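Local atomic coordinates of aclacinomycin oxidoreductase (AknOx) (Streptomyces galilaeus, PDB entry 2IPI), a protein that oxidises the terminal sugar of aclacinomycin antibiotics in two successive oxygen-dependent steps, converting aclacinomycin N to A and then A to Y with a bicovalently bound FAD. Residues Gln74-Ser86 / Val95-Ser107. Sequence-based numbering, arbitrary orientation.
Sequences QAMAAGQRIAVRS and VDDPAVRAVIDMS. With FAD (flavin-adenine dinucleotide), chain F.
Arg85 and Asp96 form a salt bridge, Arg85 NH2 to Asp96 OD2 at 2.9 Å. The oxygen lies in the guanidinium plane, whereas the nitrogen approaches the carboxylate from above its plane. The arginine chain is bent at CG-CD (chi3 -62°), which turns its end toward Asp96, and Val95 CG1 lies over one guanidinium face.

Strands 82-85 and 102-105 run parallel, their axes 25° apart. Ala83 N donates to Ala102 O (2.7 Å) and Ala83 O accepts from Ile104 N; Arg85 repeats this with Ile104 O and Met106 N, the alternation of parallel strands. At the start of the ladder Arg81 O takes two donors, Arg101 N in its carbonyl plane and Ala102 N above it.

On the face bearing Ile82 and Val84, Ile104 wedges between them: its CG1 stands between backbone N and carbonyl carbon (chi1 62°), and CD1 comes within 3.3 Å of Ile82 CG2 and equally close to Val84 CG2. Ala75 CB of helix 65-78 reaches Ala102 CB at 3.7 Å. On the opposite face, which bears Ala83 and Arg85, Ala83 CB packs against both methyls of Val100.

At the C-terminal end of strand 82-85, FAD O2B donates to Val84 O; just past it Ser86 OG donates to FAD N7A (2.7 Å) and Ser86 N to phosphate oxygen O2A. The two neighbouring parallel strands belong to the mixed sheet of the PCMH-type FAD-binding domain, and the end of strand 82-85 binds FAD's adenine, ribose and phosphate.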
loop_
_atom_site.group_PDB
_atom_site.type_symbol
_atom_site.label_atom_id
_atom_site.label_comp_id
_atom_site.label_asym_id
_atom_site.label_seq_id
_atom_site.Cartn_x
_atom_site.Cartn_y
_atom_site.Cartn_z
ATOM N N GLN A 74 -0.236 -1.330 30.461
ATOM C CA GLN A 74 -1.449 -0.824 31.116
ATOM C C GLN A 74 -2.720 -1.361 30.484
ATOM O O GLN A 74 -3.734 -1.643 31.137
ATOM C CB GLN A 74 -1.427 0.704 31.094
ATOM C CG GLN A 74 -0.390 1.303 32.051
ATOM C CD GLN A 74 -0.616 2.795 32.259
ATOM O OE1 GLN A 74 -1.759 3.268 32.332
ATOM N NE2 GLN A 74 0.480 3.549 32.378
ATOM N N ALA A 75 -2.744 -1.527 29.156
ATOM C CA ALA A 75 -3.955 -2.063 28.540
ATOM C C ALA A 75 -4.128 -3.547 28.818
ATOM O O ALA A 75 -5.248 -4.069 28.974
ATOM C CB ALA A 75 -3.945 -1.839 27.028
ATOM N N MET A 76 -3.008 -4.281 28.867
ATOM C CA MET A 76 -3.187 -5.713 29.142
ATOM C C MET A 76 -3.745 -5.883 30.556
ATOM O O MET A 76 -4.660 -6.674 30.776
ATOM C CB MET A 76 -1.886 -6.479 28.959
ATOM C CG MET A 76 -1.288 -6.343 27.548
ATOM S SD MET A 76 0.180 -7.362 27.318
ATOM C CE MET A 76 -0.534 -8.993 27.669
ATOM N N ALA A 77 -3.210 -5.117 31.511
ATOM C CA ALA A 77 -3.694 -5.161 32.887
ATOM C C ALA A 77 -5.148 -4.731 32.980
ATOM O O ALA A 77 -5.837 -5.028 33.959
ATOM C CB ALA A 77 -2.812 -4.308 33.798
ATOM N N ALA A 78 -5.631 -4.021 31.957
ATOM C CA ALA A 78 -7.045 -3.623 31.942
ATOM C C ALA A 78 -7.861 -4.480 30.987
ATOM O O ALA A 78 -9.076 -4.334 30.849
ATOM C CB ALA A 78 -7.136 -2.141 31.616
ATOM N N GLY A 79 -7.186 -5.405 30.313
ATOM C CA GLY A 79 -7.787 -6.326 29.360
ATOM C C GLY A 79 -8.464 -5.582 28.220
ATOM O O GLY A 79 -9.463 -5.939 27.617
ATOM N N GLN A 80 -7.858 -4.440 27.912
ATOM C CA GLN A 80 -8.275 -3.606 26.789
ATOM C C GLN A 80 -7.672 -4.134 25.505
ATOM O O GLN A 80 -6.444 -4.213 25.402
ATOM C CB GLN A 80 -7.844 -2.183 27.127
ATOM C CG GLN A 80 -8.783 -1.569 28.178
ATOM C CD GLN A 80 -8.203 -0.307 28.785
ATOM O OE1 GLN A 80 -7.044 0.020 28.517
ATOM N NE2 GLN A 80 -9.012 0.374 29.583
ATOM N N ARG A 81 -8.515 -4.519 24.546
ATOM C CA ARG A 81 -7.985 -5.023 23.282
ATOM C C ARG A 81 -7.272 -3.896 22.539
ATOM O O ARG A 81 -7.878 -2.848 22.318
ATOM C CB ARG A 81 -9.074 -5.603 22.378
ATOM C CG ARG A 81 -8.537 -5.926 20.985
ATOM C CD ARG A 81 -9.661 -5.986 19.970
ATOM N NE ARG A 81 -9.327 -6.681 18.730
ATOM C CZ ARG A 81 -10.236 -7.271 17.953
ATOM N NH1 ARG A 81 -11.515 -7.254 18.278
ATOM N NH2 ARG A 81 -9.876 -7.885 16.840
ATOM N N ILE A 82 -6.019 -4.136 22.171
ATOM C CA ILE A 82 -5.158 -3.050 21.692
ATOM C C ILE A 82 -5.212 -2.824 20.192
ATOM O O ILE A 82 -5.329 -3.813 19.460
ATOM C CB ILE A 82 -3.703 -3.375 22.107
ATOM C CG1 ILE A 82 -3.461 -3.255 23.614
ATOM C CG2 ILE A 82 -2.695 -2.532 21.365
ATOM C CD1 ILE A 82 -2.128 -3.818 24.051
ATOM N N ALA A 83 -5.067 -1.563 19.754
ATOM C CA ALA A 83 -4.883 -1.294 18.331
ATOM C C ALA A 83 -3.894 -0.120 18.154
ATOM O O ALA A 83 -3.966 0.746 19.014
ATOM C CB ALA A 83 -6.184 -0.985 17.621
ATOM N N VAL A 84 -3.075 -0.176 17.112
ATOM C CA VAL A 84 -2.153 0.931 16.858
ATOM C C VAL A 84 -2.573 1.741 15.632
ATOM O O VAL A 84 -2.855 1.164 14.590
ATOM C CB VAL A 84 -0.710 0.483 16.601
ATOM C CG1 VAL A 84 0.230 1.671 16.777
ATOM C CG2 VAL A 84 -0.369 -0.689 17.491
ATOM N N ARG A 85 -2.547 3.053 15.831
ATOM C CA ARG A 85 -2.743 3.985 14.732
ATOM C C ARG A 85 -1.446 4.764 14.521
ATOM O O ARG A 85 -0.928 5.332 15.478
ATOM C CB ARG A 85 -3.914 4.911 15.048
ATOM C CG ARG A 85 -3.923 6.214 14.258
ATOM C CD ARG A 85 -5.294 6.871 14.200
ATOM N NE ARG A 85 -6.269 6.036 13.532
ATOM C CZ ARG A 85 -7.504 5.733 13.853
ATOM N NH1 ARG A 85 -8.109 6.200 14.933
ATOM N NH2 ARG A 85 -8.184 4.928 13.043
ATOM N N SER A 86 -0.938 4.813 13.304
ATOM C CA SER A 86 0.168 5.702 12.952
ATOM C C SER A 86 -0.374 6.788 12.016
ATOM O O SER A 86 -0.467 7.963 12.396
ATOM C CB SER A 86 1.307 4.926 12.300
ATOM O OG SER A 86 1.970 4.084 13.245
ATOM N N VAL A 95 -8.628 -0.513 13.055
ATOM C CA VAL A 95 -8.265 0.134 14.314
ATOM C C VAL A 95 -9.487 0.658 15.045
ATOM O O VAL A 95 -9.536 0.698 16.279
ATOM C CB VAL A 95 -7.241 1.269 14.043
ATOM C CG1 VAL A 95 -7.023 2.144 15.271
ATOM C CG2 VAL A 95 -5.943 0.652 13.551
ATOM N N ASP A 96 -10.500 1.063 14.296
ATOM C CA ASP A 96 -11.752 1.604 14.780
ATOM C C ASP A 96 -12.850 0.548 14.996
ATOM O O ASP A 96 -14.005 0.955 15.120
ATOM C CB ASP A 96 -12.304 2.630 13.769
ATOM C CG ASP A 96 -11.434 3.863 13.597
ATOM O OD1 ASP A 96 -11.305 4.591 14.608
ATOM O OD2 ASP A 96 -10.879 4.094 12.500
ATOM N N ASP A 97 -12.500 -0.719 15.042
ATOM C CA ASP A 97 -13.453 -1.806 15.317
ATOM C C ASP A 97 -14.035 -1.656 16.709
ATOM O O ASP A 97 -13.345 -1.271 17.650
ATOM C CB ASP A 97 -12.786 -3.164 15.134
ATOM C CG ASP A 97 -13.736 -4.341 15.273
ATOM O OD1 ASP A 97 -14.163 -4.698 16.393
ATOM O OD2 ASP A 97 -14.113 -4.951 14.253
ATOM N N PRO A 98 -15.322 -1.910 16.934
ATOM C CA PRO A 98 -15.916 -1.654 18.248
ATOM C C PRO A 98 -15.369 -2.520 19.381
ATOM O O PRO A 98 -15.637 -2.206 20.554
ATOM C CB PRO A 98 -17.397 -2.001 18.068
ATOM C CG PRO A 98 -17.624 -1.970 16.598
ATOM C CD PRO A 98 -16.322 -2.432 15.982
ATOM N N ALA A 99 -14.652 -3.582 19.077
ATOM C CA ALA A 99 -14.069 -4.436 20.109
ATOM C C ALA A 99 -12.775 -3.852 20.665
ATOM O O ALA A 99 -12.267 -4.305 21.701
ATOM C CB ALA A 99 -13.841 -5.822 19.513
ATOM N N VAL A 100 -12.244 -2.840 19.965
ATOM C CA VAL A 100 -10.997 -2.236 20.420
ATOM C C VAL A 100 -11.284 -1.327 21.621
ATOM O O VAL A 100 -12.206 -0.505 21.590
ATOM C CB VAL A 100 -10.239 -1.411 19.370
ATOM C CG1 VAL A 100 -9.026 -0.767 20.045
ATOM C CG2 VAL A 100 -9.745 -2.210 18.181
ATOM N N ARG A 101 -10.489 -1.514 22.682
ATOM C CA ARG A 101 -10.663 -0.762 23.923
ATOM C C ARG A 101 -9.444 0.109 24.221
ATOM O O ARG A 101 -9.541 1.063 24.992
ATOM C CB ARG A 101 -10.962 -1.706 25.087
ATOM C CG ARG A 101 -12.309 -2.400 24.865
ATOM C CD ARG A 101 -13.413 -1.365 24.840
ATOM N NE ARG A 101 -14.756 -1.970 24.755
ATOM C CZ ARG A 101 -15.415 -1.825 23.602
ATOM N NH1 ARG A 101 -14.780 -1.150 22.642
ATOM N NH2 ARG A 101 -16.620 -2.311 23.395
ATOM N N ALA A 102 -8.336 -0.213 23.582
ATOM C CA ALA A 102 -7.111 0.554 23.711
ATOM C C ALA A 102 -6.535 0.995 22.377
ATOM O O ALA A 102 -6.204 0.154 21.519
ATOM C CB ALA A 102 -6.126 -0.339 24.462
ATOM N N VAL A 103 -6.337 2.296 22.151
ATOM C CA VAL A 103 -5.691 2.664 20.880
ATOM C C VAL A 103 -4.411 3.446 21.135
ATOM O O VAL A 103 -4.387 4.484 21.802
ATOM C CB VAL A 103 -6.633 3.479 19.969
ATOM C CG1 VAL A 103 -7.610 4.252 20.827
ATOM C CG2 VAL A 103 -5.878 4.416 19.038
ATOM N N ILE A 104 -3.318 2.919 20.624
ATOM C CA ILE A 104 -2.040 3.625 20.822
ATOM C C ILE A 104 -1.716 4.375 19.534
ATOM O O ILE A 104 -1.535 3.757 18.486
ATOM C CB ILE A 104 -0.915 2.671 21.227
ATOM C CG1 ILE A 104 -0.548 1.592 20.218
ATOM C CG2 ILE A 104 -1.271 1.985 22.557
ATOM C CD1 ILE A 104 -1.315 0.312 20.484
ATOM N N ASP A 105 -1.686 5.681 19.661
ATOM C CA ASP A 105 -1.494 6.634 18.583
ATOM C C ASP A 105 -0.062 7.177 18.576
ATOM O O ASP A 105 0.411 7.737 19.570
ATOM C CB ASP A 105 -2.461 7.811 18.722
ATOM C CG ASP A 105 -2.525 8.615 17.425
ATOM O OD1 ASP A 105 -3.646 8.865 16.952
ATOM O OD2 ASP A 105 -1.470 8.983 16.878
ATOM N N MET A 106 0.610 6.960 17.458
ATOM C CA MET A 106 2.044 7.201 17.336
ATOM C C MET A 106 2.346 8.500 16.593
ATOM O O MET A 106 3.502 8.745 16.267
ATOM C CB MET A 106 2.709 6.040 16.591
ATOM C CG MET A 106 2.054 4.689 16.897
ATOM S SD MET A 106 3.044 3.766 18.091
ATOM C CE MET A 106 1.907 3.647 19.459
ATOM N N SER A 107 1.314 9.266 16.324
ATOM C CA SER A 107 1.398 10.427 15.435
ATOM C C SER A 107 2.311 11.523 15.961
ATOM O O SER A 107 2.714 12.402 15.191
ATOM C CB SER A 107 -0.010 10.982 15.218
ATOM O OG SER A 107 -0.516 11.514 16.435
HETATM P PA FAD F . -3.021 2.905 9.998
HETATM O O1A FAD F . -4.426 2.791 9.990
HETATM O O2A FAD F . -2.552 3.655 11.163
HETATM O O5B FAD F . -2.335 1.491 9.942
HETATM C C5B FAD F . -2.697 0.528 9.037
HETATM C C4B FAD F . -2.373 -0.860 9.584
HETATM O O4B FAD F . -1.082 -0.849 10.127
HETATM C C3B FAD F . -3.289 -1.223 10.768
HETATM O O3B FAD F . -3.420 -2.593 10.883
HETATM C C2B FAD F . -2.515 -0.711 11.971
HETATM O O2B FAD F . -2.836 -1.316 13.194
HETATM C C1B FAD F . -1.104 -0.991 11.503
HETATM N N9A FAD F . -0.078 -0.185 12.194
HETATM C C8A FAD F . -0.050 1.148 12.318
HETATM N N7A FAD F . 1.032 1.526 12.984
HETATM C C5A FAD F . 1.693 0.417 13.315
HETATM C C6A FAD F . 2.879 0.196 14.004
HETATM N N6A FAD F . 3.561 1.206 14.387
HETATM N N1A FAD F . 3.317 -1.041 14.170
HETATM C C2A FAD F . 2.627 -2.034 13.660
HETATM N N3A FAD F . 1.505 -1.862 12.986
HETATM C C4A FAD F . 1.026 -0.666 12.823
HETATM N N1 FAD F . -0.186 1.846 -0.368
HETATM C C2 FAD F . 0.818 1.552 -1.260
HETATM O O2 FAD F . 1.441 0.583 -1.222
HETATM N N3 FAD F . 1.088 2.465 -2.243
HETATM C C4 FAD F . 0.393 3.656 -2.356
HETATM O O4 FAD F . 0.736 4.457 -3.178
HETATM C C4X FAD F . -0.612 3.949 -1.432
HETATM N N5 FAD F . -1.350 5.094 -1.509
HETATM C C5X FAD F . -2.279 5.411 -0.572
HETATM C C6 FAD F . -2.954 6.632 -0.622
HETATM C C7 FAD F . -3.925 6.905 0.297
HETATM C C7M FAD F . -4.524 8.273 0.252
HETATM C C8 FAD F . -4.186 6.020 1.348
HETATM C C8M FAD F . -5.026 6.479 2.518
HETATM C C9 FAD F . -3.485 4.835 1.373
HETATM C C9A FAD F . -2.560 4.484 0.422
HETATM N N10 FAD F . -1.891 3.276 0.466
HETATM C C10 FAD F . -0.891 3.027 -0.427
HETATM C "C1'" FAD F . -2.502 2.070 1.102
HETATM C "C2'" FAD F . -2.178 1.860 2.583
HETATM O "O2'" FAD F . -3.174 2.127 3.514
HETATM C "C3'" FAD F . -0.906 2.534 3.041
HETATM O "O3'" FAD F . 0.192 2.152 2.272
HETATM C "C4'" FAD F . -0.849 2.233 4.570
HETATM O "O4'" FAD F . -1.558 1.135 4.983
HETATM C "C5'" FAD F . -1.223 3.313 5.557
HETATM O "O5'" FAD F . -0.870 2.936 6.846
HETATM P P FAD F . -1.225 3.945 7.983
HETATM O O1P FAD F . -0.207 3.974 8.970
HETATM O O2P FAD F . -1.459 5.189 7.389
HETATM O O3P FAD F . -2.623 3.525 8.592
#